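Local coordinates for RNA-directed RNA polymerase (Infectious pancreatic necrosis virus, PDB 3ZED), which probably replicates and transcribes the viral RNA genome as an RNA-dependent RNA polymerase, occurring both free and covalently linked to that RNA, at residues D388-L393 with Y399-E404; K502-L507 with I513-E518. All coordinates share one frame; numbering follows the deposited sequence.

Interaction 1 of 2, residues D388-L393 with Y399-E404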
ATOM      1  N   ASP B 388       3.860  -7.518   1.632  1.00 34.47           N
ATOM      2  CA  ASP B 388       3.594  -8.733   2.428  1.00 34.61           C
ATOM      3  C   ASP B 388       3.537 -10.032   1.579  1.00 38.59           C
ATOM      4  O   ASP B 388       3.209 -11.077   2.128  1.00 37.12           O
ATOM      5  CB  ASP B 388       2.289  -8.587   3.245  1.00 36.35           C
ATOM      6  CG  ASP B 388       1.061  -8.205   2.422  1.00 46.43           C
ATOM      7  OD1 ASP B 388       1.219  -7.474   1.404  1.00 43.35           O
ATOM      8  OD2 ASP B 388      -0.063  -8.568   2.835  1.00 50.00           O
ATOM      9  N   ASN B 389       3.914  -9.988   0.276  1.00 36.78           N
ATOM     10  CA  ASN B 389       3.920 -11.183  -0.573  1.00 36.15           C
ATOM     11  C   ASN B 389       5.339 -11.668  -0.868  1.00 40.62           C
ATOM     12  O   ASN B 389       6.177 -10.906  -1.372  1.00 40.30           O
ATOM     13  CB  ASN B 389       3.200 -10.931  -1.921  1.00 36.42           C
ATOM     14  CG  ASN B 389       1.805 -10.346  -1.832  1.00 51.69           C
ATOM     15  OD1 ASN B 389       1.560  -9.230  -2.264  1.00 49.19           O
ATOM     16  ND2 ASN B 389       0.861 -11.068  -1.260  1.00 37.37           N
ATOM     17  N   ILE B 390       5.590 -12.951  -0.610  1.00 36.16           N
ATOM     18  CA  ILE B 390       6.870 -13.599  -0.923  1.00 35.85           C
ATOM     19  C   ILE B 390       6.587 -14.719  -1.913  1.00 38.57           C
ATOM     20  O   ILE B 390       5.614 -15.458  -1.751  1.00 36.17           O
ATOM     21  CB  ILE B 390       7.613 -14.134   0.335  1.00 39.10           C
ATOM     22  CG1 ILE B 390       7.931 -13.006   1.323  1.00 39.69           C
ATOM     23  CG2 ILE B 390       8.872 -14.955  -0.018  1.00 38.77           C
ATOM     24  CD1 ILE B 390       8.125 -13.501   2.815  1.00 40.67           C
ATOM     25  N   TYR B 391       7.438 -14.837  -2.940  1.00 35.36           N
ATOM     26  CA  TYR B 391       7.366 -15.919  -3.915  1.00 34.04           C
ATOM     27  C   TYR B 391       8.687 -16.627  -3.901  1.00 39.19           C
ATOM     28  O   TYR B 391       9.720 -15.970  -4.019  1.00 38.81           O
ATOM     29  CB  TYR B 391       7.022 -15.395  -5.320  1.00 33.88           C
ATOM     30  CG  TYR B 391       5.692 -14.676  -5.339  1.00 34.19           C
ATOM     31  CD1 TYR B 391       4.491 -15.387  -5.413  1.00 34.63           C
ATOM     32  CD2 TYR B 391       5.625 -13.289  -5.200  1.00 33.20           C
ATOM     33  CE1 TYR B 391       3.263 -14.731  -5.391  1.00 34.55           C
ATOM     34  CE2 TYR B 391       4.399 -12.623  -5.192  1.00 33.33           C
ATOM     35  CZ  TYR B 391       3.223 -13.350  -5.278  1.00 38.19           C
ATOM     36  OH  TYR B 391       2.023 -12.695  -5.257  1.00 40.25           O
ATOM     37  N   ILE B 392       8.660 -17.959  -3.703  1.00 37.03           N
ATOM     38  CA  ILE B 392       9.857 -18.788  -3.681  1.00 37.75           C
ATOM     39  C   ILE B 392       9.737 -19.915  -4.706  1.00 44.60           C
ATOM     40  O   ILE B 392       8.755 -20.664  -4.728  1.00 45.38           O
ATOM     41  CB  ILE B 392      10.183 -19.331  -2.253  1.00 40.41           C
ATOM     42  CG1 ILE B 392      10.718 -18.208  -1.345  1.00 39.96           C
ATOM     43  CG2 ILE B 392      11.174 -20.528  -2.289  1.00 41.57           C
ATOM     44  CD1 ILE B 392      10.700 -18.518   0.151  1.00 34.74           C
ATOM     45  N   LEU B 393      10.777 -20.041  -5.526  1.00 42.89           N
ATOM     46  CA  LEU B 393      10.951 -21.130  -6.475  1.00 43.03           C
ATOM     47  C   LEU B 393      12.105 -21.989  -5.959  1.00 46.23           C
ATOM     48  O   LEU B 393      13.242 -21.535  -5.951  1.00 45.21           O
ATOM     49  CB  LEU B 393      11.237 -20.584  -7.893  1.00 43.34           C
ATOM     50  CG  LEU B 393      11.216 -21.566  -9.094  1.00 48.45           C
ATOM     51  CD1 LEU B 393      11.333 -20.808 -10.390  1.00 47.12           C
ATOM     52  CD2 LEU B 393      12.389 -22.544  -9.071  1.00 53.66           C
ATOM     53  N   TYR B 399       6.142 -21.477  -4.642  1.00 36.00           N
ATOM     54  CA  TYR B 399       5.466 -21.195  -3.381  1.00 36.94           C
ATOM     55  C   TYR B 399       5.073 -19.740  -3.274  1.00 41.14           C
ATOM     56  O   TYR B 399       5.882 -18.853  -3.516  1.00 41.97           O
ATOM     57  CB  TYR B 399       6.332 -21.564  -2.165  1.00 39.15           C
ATOM     58  CG  TYR B 399       6.769 -23.009  -2.137  1.00 40.92           C
ATOM     59  CD1 TYR B 399       5.980 -23.986  -1.533  1.00 42.46           C
ATOM     60  CD2 TYR B 399       7.989 -23.398  -2.687  1.00 42.62           C
ATOM     61  CE1 TYR B 399       6.391 -25.318  -1.486  1.00 46.39           C
ATOM     62  CE2 TYR B 399       8.410 -24.725  -2.643  1.00 44.95           C
ATOM     63  CZ  TYR B 399       7.609 -25.684  -2.040  1.00 53.41           C
ATOM     64  OH  TYR B 399       8.013 -27.001  -2.021  1.00 53.84           O
ATOM     65  N   SER B 400       3.836 -19.512  -2.898  1.00 37.99           N
ATOM     66  CA  SER B 400       3.322 -18.192  -2.606  1.00 38.25           C
ATOM     67  C   SER B 400       3.163 -18.117  -1.100  1.00 42.40           C
ATOM     68  O   SER B 400       2.413 -18.914  -0.528  1.00 42.68           O
ATOM     69  CB  SER B 400       2.005 -17.951  -3.331  1.00 41.71           C
ATOM     70  OG  SER B 400       1.512 -16.660  -3.028  1.00 45.41           O
ATOM     71  N   ILE B 401       3.955 -17.246  -0.455  1.00 37.66           N
ATOM     72  CA  ILE B 401       3.950 -17.072   0.993  1.00 38.04           C
ATOM     73  C   ILE B 401       3.482 -15.656   1.300  1.00 43.06           C
ATOM     74  O   ILE B 401       4.038 -14.693   0.767  1.00 42.25           O
ATOM     75  CB  ILE B 401       5.352 -17.388   1.630  1.00 41.96           C
ATOM     76  CG1 ILE B 401       5.804 -18.827   1.326  1.00 42.36           C
ATOM     77  CG2 ILE B 401       5.388 -17.110   3.148  1.00 41.74           C
ATOM     78  CD1 ILE B 401       7.020 -18.886   0.549  1.00 47.05           C
ATOM     79  N   ASP B 402       2.458 -15.531   2.149  1.00 39.65           N
ATOM     80  CA  ASP B 402       1.966 -14.219   2.551  1.00 38.63           C
ATOM     81  C   ASP B 402       2.142 -14.037   4.014  1.00 40.83           C
ATOM     82  O   ASP B 402       1.862 -14.967   4.780  1.00 40.65           O
ATOM     83  CB  ASP B 402       0.479 -14.039   2.216  1.00 39.79           C
ATOM     84  CG  ASP B 402       0.156 -13.884   0.742  1.00 50.32           C
ATOM     85  OD1 ASP B 402       1.098 -13.706  -0.061  1.00 47.35           O
ATOM     86  OD2 ASP B 402      -1.037 -13.935   0.394  1.00 61.39           O
ATOM     87  N   LEU B 403       2.507 -12.826   4.425  1.00 34.21           N
ATOM     88  CA  LEU B 403       2.551 -12.514   5.847  1.00 34.07           C
ATOM     89  C   LEU B 403       1.137 -12.625   6.364  1.00 38.61           C
ATOM     90  O   LEU B 403       0.188 -12.328   5.628  1.00 36.40           O
ATOM     91  CB  LEU B 403       3.133 -11.114   6.120  1.00 33.57           C
ATOM     92  CG  LEU B 403       4.524 -10.794   5.542  1.00 35.54           C
ATOM     93  CD1 LEU B 403       4.985  -9.428   6.003  1.00 35.84           C
ATOM     94  CD2 LEU B 403       5.553 -11.895   5.857  1.00 33.40           C
ATOM     95  N   GLU B 404       0.977 -13.153   7.575  1.00 36.76           N
ATOM     96  CA  GLU B 404      -0.358 -13.316   8.108  1.00 36.69           C
ATOM     97  C   GLU B 404      -0.797 -11.974   8.656  1.00 40.49           C
ATOM     98  O   GLU B 404      -0.191 -11.491   9.603  1.00 42.62           O
ATOM     99  CB  GLU B 404      -0.401 -14.430   9.168  1.00 38.53           C
ATOM    100  CG  GLU B 404      -1.750 -14.543   9.857  1.00 42.65           C
ATOM    101  CD  GLU B 404      -1.874 -15.557  10.978  1.00 63.62           C
ATOM    102  OE1 GLU B 404      -0.856 -15.859  11.642  1.00 46.90           O
ATOM    103  OE2 GLU B 404      -3.011 -16.022  11.215  1.00 66.99           O
TER
HETATM  104  O   HOH W   1      -0.781 -10.044   4.876  1.00 33.84           O
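N389 and D402 sit opposite each other on the antiparallel hairpin, in a non-hydrogen-bonded backbone pair, and join through their side chains instead. N389 CB lies 3.9 Å from D402 OD1, and N389 CG stands off the same oxygen, also at 3.9 Å. With CG turned beside the backbone N (chi1 -52°) and D402 turned likewise, amide and carboxylate lie side by side, pointing the same way. At the tip, ND2 donates to D402 OD1 over 2.9 Å. The hydrogen bond is nearly straight and the acceptor lies in the amide plane, yet the two planes are 61° apart and ND2 meets OD1 from above the carboxylate. Next door, a water donates to both D388 OD2 and L403 O, tying the D388 carboxylate to the end of the partner strand. On the same face as N389 the Y391 ring lies obliquely to S400, its CE1 3.5 Å from OG, while Y391 OH is held by L561 N and D559 O. On the face of I390, I392, Y399 and I401, I392 CD1 meets I401 CD1 at 3.7 Å. Paired backbone bonds at I390-I401 and I392-Y399 keep the register. D388 and N389 probably belong to the Ala-Asp-Asn motif that replaces Gly-Asp-Asp in birnavirus polymerases. These are the two central strands of a four-stranded palm sheet, with 382-386 beyond one and 515-521 beyond the other, and helix 476-493 packs under I390, I392 and L403.

Interaction 2 of 2, residues K502-L507 with I513-E518. With K (potassium ion), chain K.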
ATOM      1  N   LYS B 502       9.154 -27.847   8.802  1.00 61.23           N
ATOM      2  CA  LYS B 502       9.116 -27.249  10.137  1.00 60.45           C
ATOM      3  C   LYS B 502      10.182 -26.161  10.244  1.00 63.01           C
ATOM      4  O   LYS B 502       9.910 -25.112  10.820  1.00 62.95           O
ATOM      5  CB  LYS B 502       9.334 -28.322  11.216  1.00 64.36           C
ATOM      6  CG  LYS B 502       9.080 -27.829  12.636  1.00 79.05           C
ATOM      7  CD  LYS B 502       9.974 -28.539  13.649  1.00 84.26           C
ATOM      8  CE  LYS B 502      10.145 -27.763  14.934  1.00 82.38           C
ATOM      9  NZ  LYS B 502       8.867 -27.609  15.682  1.00 84.28           N
ATOM     10  N   GLU B 503      11.377 -26.411   9.650  1.00 58.17           N
ATOM     11  CA  GLU B 503      12.532 -25.508   9.602  1.00 57.48           C
ATOM     12  C   GLU B 503      12.166 -24.148   9.013  1.00 56.69           C
ATOM     13  O   GLU B 503      12.687 -23.137   9.481  1.00 56.80           O
ATOM     14  CB  GLU B 503      13.692 -26.119   8.794  1.00 60.23           C
ATOM     15  CG  GLU B 503      14.388 -27.296   9.462  1.00 73.35           C
ATOM     16  CD  GLU B 503      13.667 -28.630   9.395  1.00 94.34           C
ATOM     17  OE1 GLU B 503      12.999 -28.907   8.372  1.00 85.37           O
ATOM     18  OE2 GLU B 503      13.766 -29.399  10.378  1.00 96.98           O
ATOM     19  N   PHE B 504      11.276 -24.120   7.996  1.00 50.33           N
ATOM     20  CA  PHE B 504      10.826 -22.861   7.405  1.00 48.30           C
ATOM     21  C   PHE B 504       9.789 -22.210   8.318  1.00 53.77           C
ATOM     22  O   PHE B 504       9.861 -21.007   8.548  1.00 51.15           O
ATOM     23  CB  PHE B 504      10.246 -23.059   5.999  1.00 48.30           C
ATOM     24  CG  PHE B 504       9.900 -21.769   5.285  1.00 47.81           C
ATOM     25  CD1 PHE B 504       8.646 -21.178   5.437  1.00 47.83           C
ATOM     26  CD2 PHE B 504      10.814 -21.163   4.426  1.00 50.48           C
ATOM     27  CE1 PHE B 504       8.322 -20.000   4.756  1.00 46.69           C
ATOM     28  CE2 PHE B 504      10.489 -19.973   3.751  1.00 50.87           C
ATOM     29  CZ  PHE B 504       9.257 -19.391   3.944  1.00 46.95           C
ATOM     30  N   MET B 505       8.829 -23.007   8.852  1.00 53.30           N
ATOM     31  CA  MET B 505       7.780 -22.500   9.729  1.00 53.40           C
ATOM     32  C   MET B 505       8.361 -21.957  11.020  1.00 56.06           C
ATOM     33  O   MET B 505       7.775 -21.040  11.582  1.00 55.61           O
ATOM     34  CB  MET B 505       6.690 -23.548   9.996  1.00 56.62           C
ATOM     35  CG  MET B 505       5.751 -23.769   8.815  1.00 60.93           C
ATOM     36  SD  MET B 505       5.325 -22.309   7.801  1.00 66.01           S
ATOM     37  CE  MET B 505       4.287 -21.363   8.976  1.00 62.64           C
ATOM     38  N   ASP B 506       9.555 -22.447  11.431  1.00 53.54           N
ATOM     39  CA  ASP B 506      10.283 -21.987  12.612  1.00 53.65           C
ATOM     40  C   ASP B 506      10.755 -20.537  12.463  1.00 55.26           C
ATOM     41  O   ASP B 506      11.058 -19.896  13.471  1.00 56.48           O
ATOM     42  CB  ASP B 506      11.486 -22.898  12.873  1.00 57.82           C
ATOM     43  CG  ASP B 506      11.176 -24.211  13.581  1.00 70.60           C
ATOM     44  OD1 ASP B 506       9.989 -24.435  13.943  1.00 70.24           O
ATOM     45  OD2 ASP B 506      12.120 -25.019  13.768  1.00 76.54           O
ATOM     46  N   LEU B 507      10.799 -20.007  11.221  1.00 49.09           N
ATOM     47  CA  LEU B 507      11.200 -18.624  10.972  1.00 47.34           C
ATOM     48  C   LEU B 507      10.148 -17.657  11.541  1.00 48.17           C
ATOM     49  O   LEU B 507      10.473 -16.504  11.791  1.00 46.69           O
ATOM     50  CB  LEU B 507      11.486 -18.335   9.484  1.00 46.58           C
ATOM     51  CG  LEU B 507      12.561 -19.211   8.798  1.00 52.58           C
ATOM     52  CD1 LEU B 507      12.519 -19.058   7.288  1.00 52.13           C
ATOM     53  CD2 LEU B 507      13.948 -18.956   9.325  1.00 55.80           C
ATOM     54  N   ILE B 513       7.409 -12.575  12.985  1.00 42.03           N
ATOM     55  CA  ILE B 513       6.538 -12.278  11.851  1.00 40.22           C
ATOM     56  C   ILE B 513       5.774 -13.548  11.469  1.00 45.04           C
ATOM     57  O   ILE B 513       6.383 -14.560  11.119  1.00 45.58           O
ATOM     58  CB  ILE B 513       7.346 -11.672  10.655  1.00 42.38           C
ATOM     59  CG1 ILE B 513       8.055 -10.367  11.074  1.00 43.05           C
ATOM     60  CG2 ILE B 513       6.425 -11.399   9.441  1.00 41.57           C
ATOM     61  CD1 ILE B 513       9.286  -9.959  10.209  1.00 50.58           C
ATOM     62  N   ASN B 514       4.438 -13.489  11.555  1.00 41.72           N
ATOM     63  CA  ASN B 514       3.542 -14.582  11.176  1.00 40.89           C
ATOM     64  C   ASN B 514       3.406 -14.630   9.674  1.00 43.97           C
ATOM     65  O   ASN B 514       3.291 -13.587   9.031  1.00 42.42           O
ATOM     66  CB  ASN B 514       2.150 -14.393  11.805  1.00 37.61           C
ATOM     67  CG  ASN B 514       2.094 -14.385  13.305  1.00 46.36           C
ATOM     68  OD1 ASN B 514       3.025 -13.973  13.982  1.00 42.10           O
ATOM     69  ND2 ASN B 514       0.974 -14.782  13.857  1.00 40.22           N
ATOM     70  N   PHE B 515       3.368 -15.826   9.109  1.00 41.51           N
ATOM     71  CA  PHE B 515       3.184 -15.973   7.666  1.00 40.74           C
ATOM     72  C   PHE B 515       2.572 -17.312   7.386  1.00 46.16           C
ATOM     73  O   PHE B 515       2.615 -18.212   8.236  1.00 45.56           O
ATOM     74  CB  PHE B 515       4.530 -15.827   6.906  1.00 42.67           C
ATOM     75  CG  PHE B 515       5.658 -16.721   7.392  1.00 45.02           C
ATOM     76  CD1 PHE B 515       5.679 -18.078   7.085  1.00 47.80           C
ATOM     77  CD2 PHE B 515       6.711 -16.199   8.136  1.00 47.75           C
ATOM     78  CE1 PHE B 515       6.705 -18.904   7.562  1.00 50.28           C
ATOM     79  CE2 PHE B 515       7.756 -17.016   8.579  1.00 50.60           C
ATOM     80  CZ  PHE B 515       7.748 -18.363   8.290  1.00 49.39           C
ATOM     81  N   LYS B 516       2.032 -17.480   6.183  1.00 44.15           N
ATOM     82  CA  LYS B 516       1.506 -18.781   5.784  1.00 43.66           C
ATOM     83  C   LYS B 516       1.726 -19.020   4.320  1.00 44.73           C
ATOM     84  O   LYS B 516       1.797 -18.085   3.517  1.00 42.21           O
ATOM     85  CB  LYS B 516       0.043 -19.048   6.184  1.00 47.69           C
ATOM     86  CG  LYS B 516      -0.986 -17.958   5.962  1.00 78.45           C
ATOM     87  CD  LYS B 516      -2.331 -18.417   6.550  1.00 95.79           C
ATOM     88  CE  LYS B 516      -3.280 -17.281   6.860  1.00109.84           C
ATOM     89  NZ  LYS B 516      -4.370 -17.169   5.853  1.00117.10           N
ATOM     90  N   ILE B 517       1.898 -20.297   3.986  1.00 42.94           N
ATOM     91  CA  ILE B 517       2.056 -20.763   2.621  1.00 41.78           C
ATOM     92  C   ILE B 517       0.652 -20.775   2.057  1.00 44.43           C
ATOM     93  O   ILE B 517      -0.203 -21.533   2.527  1.00 43.98           O
ATOM     94  CB  ILE B 517       2.800 -22.135   2.542  1.00 45.24           C
ATOM     95  CG1 ILE B 517       4.307 -21.987   2.821  1.00 45.96           C
ATOM     96  CG2 ILE B 517       2.615 -22.751   1.154  1.00 44.81           C
ATOM     97  CD1 ILE B 517       4.735 -21.726   4.202  1.00 57.50           C
ATOM     98  N   GLU B 518       0.407 -19.885   1.096  1.00 40.97           N
ATOM     99  CA  GLU B 518      -0.894 -19.682   0.469  1.00 40.84           C
ATOM    100  C   GLU B 518      -1.098 -20.536  -0.765  1.00 46.30           C
ATOM    101  O   GLU B 518      -2.248 -20.825  -1.129  1.00 45.57           O
ATOM    102  CB  GLU B 518      -1.074 -18.197   0.096  1.00 41.14           C
ATOM    103  CG  GLU B 518      -1.199 -17.280   1.308  1.00 50.63           C
ATOM    104  CD  GLU B 518      -2.423 -17.437   2.198  1.00 70.63           C
ATOM    105  OE1 GLU B 518      -3.308 -18.271   1.889  1.00 66.11           O
ATOM    106  OE2 GLU B 518      -2.511 -16.694   3.202  1.00 62.75           O
TER
HETATM  107  K     K K1002       3.715 -11.470  14.993  1.00 43.70           K
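F504 O is approached from two sources: L507 N, which donates to it over 3.0 Å within the same segment, and the rim of the F515 ring. F515 CZ is 3.4 Å from F504 O, which lies in the plane of the F515 ring, at its edge. The phenyl of F515 gets there because its CG is wedged between the backbone N and the carbonyl carbon (chi1 53°), and CB already points toward the helical segment. Three side chains then gather round it. F504 meets it ring to ring, CE1 to CE1 at 3.4 Å, with the planes 68° apart, an oblique pairing. L507 CB touches F515 CZ at 3.9 Å. M505, bent at chi2 and chi3, runs alongside F515 the other way; its SD stands 3.7 Å from F515 CE1, a Met-aromatic contact made obliquely. The same sulfur lies 3.7 Å from I517 CD1, and the methyl CE goes on to F515 O at 3.6 Å. I517 CD1 also reaches F504 CE1, so M505 and F504 both touch the I517 tip. Just before F515 the chain serves a metal: N514 OD1 binds a potassium ion at 2.8 Å, and V177, N182, N184, N409 and G512 complete the site. The contact thus seats segment 502-507 against strand 515-521, at the edge of the palm sheet; I401 of strand 397-403 also touches F504, and W491 of helix 476-493 packs on F504 and L507.

Going along the chain from the N terminus, interaction 1 comes first and closes a short beta hairpin, strand 389-394 returning as 397-403. Interaction 2 opens only about a hundred residues later, so the two follow in series and neither nests in the other; it closes the loop built around helix 507-511. They meet side by side in the sheet, where 515-521 runs antiparallel to 397-403. Probable backbone hydrogen bonds join S400 O to E518 N and N514 O to E404 N, each 2.8 Å. Helix 476-493 packs against both, so hairpin, edge strand and short helix form one part of the palm.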